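Local coordinates for protein imidazolonepropionase (Unidentified, PDB 2Q09) that hydrolyses the ring carbon-nitrogen bond of imidazolone-5-propanoate to give N-formimidoyl-L-glutamate, the third step of histidine degradation, at residues Gly25-Gly33 with Ala41-Lys49. Numbering follows the deposited sequence.
Sequences GLLEPHALG and ALVPMQDLK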
ATOM      1  N   GLY A  25      -3.206 -10.364 -19.229  1.00 20.60           N
ATOM      2  CA  GLY A  25      -1.981 -10.669 -19.941  1.00 22.48           C
ATOM      3  C   GLY A  25      -1.650 -12.145 -19.792  1.00 23.22           C
ATOM      4  O   GLY A  25      -0.482 -12.512 -19.678  1.00 23.72           O
ATOM      5  N   LEU A  26      -2.682 -12.990 -19.779  1.00 23.86           N
ATOM      6  CA  LEU A  26      -2.501 -14.437 -19.640  1.00 24.62           C
ATOM      7  C   LEU A  26      -1.913 -15.024 -20.918  1.00 26.12           C
ATOM      8  O   LEU A  26      -2.307 -14.637 -22.020  1.00 25.40           O
ATOM      9  CB  LEU A  26      -3.840 -15.125 -19.358  1.00 26.09           C
ATOM     10  CG  LEU A  26      -4.319 -15.294 -17.914  1.00 27.59           C
ATOM     11  CD1 LEU A  26      -5.765 -15.750 -17.915  1.00 29.58           C
ATOM     12  CD2 LEU A  26      -3.433 -16.312 -17.187  1.00 26.79           C
ATOM     13  N   LEU A  27      -0.984 -15.963 -20.761  1.00 26.15           N
ATOM     14  CA  LEU A  27      -0.334 -16.610 -21.901  1.00 27.42           C
ATOM     15  C   LEU A  27      -0.417 -18.127 -21.770  1.00 28.45           C
ATOM     16  O   LEU A  27      -0.840 -18.653 -20.730  1.00 27.12           O
ATOM     17  CB  LEU A  27       1.140 -16.214 -21.965  1.00 25.99           C
ATOM     18  CG  LEU A  27       1.524 -14.733 -21.880  1.00 26.67           C
ATOM     19  CD1 LEU A  27       3.037 -14.630 -21.790  1.00 27.35           C
ATOM     20  CD2 LEU A  27       1.012 -13.971 -23.097  1.00 27.43           C
ATOM     21  N   GLU A  28      -0.008 -18.820 -22.831  1.00 28.89           N
ATOM     22  CA  GLU A  28       0.007 -20.276 -22.843  1.00 30.14           C
ATOM     23  C   GLU A  28       1.074 -20.688 -21.833  1.00 28.74           C
ATOM     24  O   GLU A  28       1.843 -19.855 -21.375  1.00 27.71           O
ATOM     25  CB  GLU A  28       0.400 -20.785 -24.236  1.00 33.64           C
ATOM     26  CG  GLU A  28       1.789 -20.320 -24.683  1.00 36.80           C
ATOM     27  CD  GLU A  28       2.132 -20.750 -26.093  1.00 41.78           C
ATOM     28  OE1 GLU A  28       2.156 -21.966 -26.355  1.00 43.13           O
ATOM     29  OE2 GLU A  28       2.377 -19.869 -26.939  1.00 41.54           O
ATOM     30  N   PRO A  29       1.137 -21.977 -21.474  1.00 29.36           N
ATOM     31  CA  PRO A  29       2.143 -22.434 -20.510  1.00 29.56           C
ATOM     32  C   PRO A  29       3.556 -22.001 -20.908  1.00 30.71           C
ATOM     33  O   PRO A  29       3.938 -22.074 -22.080  1.00 30.43           O
ATOM     34  CB  PRO A  29       1.969 -23.947 -20.533  1.00 29.23           C
ATOM     35  CG  PRO A  29       0.504 -24.099 -20.775  1.00 29.19           C
ATOM     36  CD  PRO A  29       0.242 -23.080 -21.863  1.00 29.18           C
ATOM     37  N   HIS A  30       4.321 -21.535 -19.927  1.00 29.96           N
ATOM     38  CA  HIS A  30       5.686 -21.076 -20.155  1.00 30.16           C
ATOM     39  C   HIS A  30       6.651 -21.666 -19.142  1.00 31.32           C
ATOM     40  O   HIS A  30       6.266 -22.397 -18.235  1.00 32.51           O
ATOM     41  CB  HIS A  30       5.777 -19.551 -20.026  1.00 31.70           C
ATOM     42  CG  HIS A  30       5.433 -18.803 -21.277  1.00 31.98           C
ATOM     43  ND1 HIS A  30       4.219 -18.933 -21.917  1.00 33.49           N
ATOM     44  CD2 HIS A  30       6.140 -17.896 -21.991  1.00 31.20           C
ATOM     45  CE1 HIS A  30       4.195 -18.137 -22.973  1.00 32.97           C
ATOM     46  NE2 HIS A  30       5.348 -17.498 -23.040  1.00 32.54           N
ATOM     47  N   ALA A  31       7.919 -21.314 -19.317  1.00 31.66           N
ATOM     48  CA  ALA A  31       8.988 -21.725 -18.424  1.00 32.27           C
ATOM     49  C   ALA A  31       9.534 -20.401 -17.909  1.00 31.73           C
ATOM     50  O   ALA A  31       9.832 -19.508 -18.701  1.00 33.03           O
ATOM     51  CB  ALA A  31      10.069 -22.481 -19.190  1.00 32.19           C
ATOM     52  N   LEU A  32       9.641 -20.258 -16.595  1.00 32.10           N
ATOM     53  CA  LEU A  32      10.149 -19.017 -16.021  1.00 31.95           C
ATOM     54  C   LEU A  32      11.479 -19.269 -15.318  1.00 32.08           C
ATOM     55  O   LEU A  32      11.550 -20.041 -14.364  1.00 32.23           O
ATOM     56  CB  LEU A  32       9.125 -18.434 -15.037  1.00 32.82           C
ATOM     57  CG  LEU A  32       9.371 -17.016 -14.505  1.00 32.78           C
ATOM     58  CD1 LEU A  32       8.145 -16.542 -13.741  1.00 33.58           C
ATOM     59  CD2 LEU A  32      10.601 -16.997 -13.608  1.00 32.27           C
ATOM     60  N   GLY A  33      12.530 -18.615 -15.804  1.00 32.64           N
ATOM     61  CA  GLY A  33      13.848 -18.783 -15.217  1.00 32.66           C
ATOM     62  C   GLY A  33      14.312 -17.502 -14.553  1.00 32.60           C
ATOM     63  O   GLY A  33      14.042 -16.407 -15.045  1.00 33.22           O
ATOM     64  N   ALA A  41      14.243 -15.164 -18.103  1.00 37.71           N
ATOM     65  CA  ALA A  41      13.614 -15.617 -19.331  1.00 36.69           C
ATOM     66  C   ALA A  41      12.208 -16.174 -19.131  1.00 36.25           C
ATOM     67  O   ALA A  41      11.885 -16.744 -18.087  1.00 35.55           O
ATOM     68  CB  ALA A  41      14.489 -16.669 -20.001  1.00 37.00           C
ATOM     69  N   LEU A  42      11.384 -15.981 -20.155  1.00 35.51           N
ATOM     70  CA  LEU A  42      10.011 -16.466 -20.194  1.00 37.11           C
ATOM     71  C   LEU A  42       9.838 -17.092 -21.563  1.00 36.97           C
ATOM     72  O   LEU A  42       9.690 -16.395 -22.565  1.00 38.55           O
ATOM     73  CB  LEU A  42       9.025 -15.319 -20.017  1.00 36.92           C
ATOM     74  CG  LEU A  42       8.527 -15.101 -18.593  1.00 38.52           C
ATOM     75  CD1 LEU A  42       7.658 -13.855 -18.543  1.00 40.65           C
ATOM     76  CD2 LEU A  42       7.737 -16.331 -18.146  1.00 37.40           C
ATOM     77  N   VAL A  43       9.850 -18.419 -21.596  1.00 37.69           N
ATOM     78  CA  VAL A  43       9.744 -19.165 -22.842  1.00 36.88           C
ATOM     79  C   VAL A  43       8.583 -20.153 -22.887  1.00 35.81           C
ATOM     80  O   VAL A  43       8.422 -20.978 -21.990  1.00 35.76           O
ATOM     81  CB  VAL A  43      11.036 -19.964 -23.091  1.00 37.41           C
ATOM     82  CG1 VAL A  43      10.968 -20.673 -24.440  1.00 38.81           C
ATOM     83  CG2 VAL A  43      12.237 -19.043 -23.009  1.00 36.94           C
ATOM     84  N   PRO A  44       7.757 -20.082 -23.938  1.00 36.03           N
ATOM     85  CA  PRO A  44       6.626 -21.005 -24.056  1.00 36.11           C
ATOM     86  C   PRO A  44       7.119 -22.445 -23.984  1.00 37.30           C
ATOM     87  O   PRO A  44       8.199 -22.759 -24.479  1.00 38.33           O
ATOM     88  CB  PRO A  44       6.013 -20.647 -25.416  1.00 36.48           C
ATOM     89  CG  PRO A  44       7.118 -19.905 -26.141  1.00 36.83           C
ATOM     90  CD  PRO A  44       7.782 -19.123 -25.054  1.00 35.65           C
HETATM   91  N   MSE A  45       6.339 -23.315 -23.353  1.00 37.75           N
HETATM   92  CA  MSE A  45       6.726 -24.710 -23.214  1.00 40.66           C
HETATM   93  C   MSE A  45       6.848 -25.463 -24.537  1.00 43.11           C
HETATM   94  O   MSE A  45       7.624 -26.407 -24.638  1.00 43.72           O
HETATM   95  CB  MSE A  45       5.752 -25.442 -22.283  1.00 38.99           C
HETATM   96  CG  MSE A  45       5.876 -25.034 -20.812  1.00 38.94           C
HETATM   97 SE   MSE A  45       7.690 -25.251 -20.109  1.00 39.47          SE
HETATM   98  CE  MSE A  45       7.653 -27.192 -19.971  1.00 40.48           C
ATOM     99  N   GLN A  46       6.094 -25.050 -25.551  1.00 45.48           N
ATOM    100  CA  GLN A  46       6.168 -25.723 -26.845  1.00 47.27           C
ATOM    101  C   GLN A  46       7.549 -25.571 -27.473  1.00 48.22           C
ATOM    102  O   GLN A  46       7.943 -26.362 -28.326  1.00 49.18           O
ATOM    103  CB  GLN A  46       5.084 -25.197 -27.799  1.00 48.46           C
ATOM    104  CG  GLN A  46       5.092 -23.701 -28.022  1.00 50.43           C
ATOM    105  CD  GLN A  46       4.142 -23.273 -29.131  1.00 53.07           C
ATOM    106  OE1 GLN A  46       4.304 -23.668 -30.282  1.00 54.62           O
ATOM    107  NE2 GLN A  46       3.145 -22.470 -28.789  1.00 53.15           N
ATOM    108  N   ASP A  47       8.287 -24.550 -27.047  1.00 48.02           N
ATOM    109  CA  ASP A  47       9.636 -24.303 -27.548  1.00 48.69           C
ATOM    110  C   ASP A  47      10.646 -25.068 -26.704  1.00 49.18           C
ATOM    111  O   ASP A  47      11.830 -24.744 -26.710  1.00 50.19           O
ATOM    112  CB  ASP A  47       9.978 -22.810 -27.476  1.00 48.14           C
ATOM    113  CG  ASP A  47       9.148 -21.967 -28.420  1.00 48.79           C
ATOM    114  OD1 ASP A  47       8.030 -22.387 -28.773  1.00 51.30           O
ATOM    115  OD2 ASP A  47       9.613 -20.874 -28.799  1.00 49.58           O
ATOM    116  N   LEU A  48      10.182 -26.073 -25.971  1.00 49.26           N
ATOM    117  CA  LEU A  48      11.064 -26.865 -25.125  1.00 49.41           C
ATOM    118  C   LEU A  48      10.629 -28.322 -25.057  1.00 49.90           C
ATOM    119  O   LEU A  48       9.454 -28.637 -25.200  1.00 50.46           O
ATOM    120  CB  LEU A  48      11.099 -26.276 -23.708  1.00 48.89           C
ATOM    121  CG  LEU A  48      11.677 -24.867 -23.554  1.00 48.35           C
ATOM    122  CD1 LEU A  48      11.634 -24.442 -22.097  1.00 48.89           C
ATOM    123  CD2 LEU A  48      13.108 -24.849 -24.074  1.00 49.61           C
ATOM    124  N   LYS A  49      11.586 -29.217 -24.829  1.00 50.24           N
ATOM    125  CA  LYS A  49      11.286 -30.641 -24.739  1.00 49.72           C
ATOM    126  C   LYS A  49      12.351 -31.393 -23.943  1.00 49.46           C
ATOM    127  O   LYS A  49      13.207 -30.798 -23.290  1.00 48.28           O
ATOM    128  CB  LYS A  49      11.166 -31.239 -26.143  1.00 50.04           C
TER
HETATM  129  O   HOH W   1       3.248 -23.725 -24.507  1.00 38.52           O
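One face of the His30 imidazole packs on Pro44, whose CA sits over the ring centre, 3.6 Å from the centroid, in a CH-pi contact, the two side chains crossing at a slant. His30 CG stands beside the backbone N and anti to the carbonyl carbon (chi1 -85°), which turns the ring over Pro44 CA. In the ring plane, His30 ND1 donates to Glu28 O at 2.6 Å, a bond within 25-33 that helps hold the ring's rotation. With an alanine here, Glu28 O would probably lose this donor and Pro44 CA the ring face it packs on. Backbone bonds join Ala31 with Val43 in both directions and run from Gly33 N to Ala41 O, with a weak return bond from Ala41 N to Gly33 O. These pairs belong to an antiparallel beta hairpin of strands 30-35 and 38-44, the latter an outermost strand of a small four-stranded mixed sheet, far from the iron site of this amidohydrolase; strand 7-10 flanks 30-35 on its other side. Beyond the hairpin pairs, Met45 N reaches Pro29 O at 3.0 Å, nearly straight (169°) but from above the carbonyl plane. Gln46 NE2 donates to the syn lone pair of Glu28 OE1 at 2.7 Å, with amide and carboxylate planes 61° apart, and a water donates to both Glu28 OE1 and Pro29 O. Among apolar groups, Ala31 CB meets Met45 SE and Leu48 CD1, each at 3.8 Å, while on the opposite sheet face Leu32 CB lies 4.0 Å from Leu42 CD2, the two side chains pointing the same way.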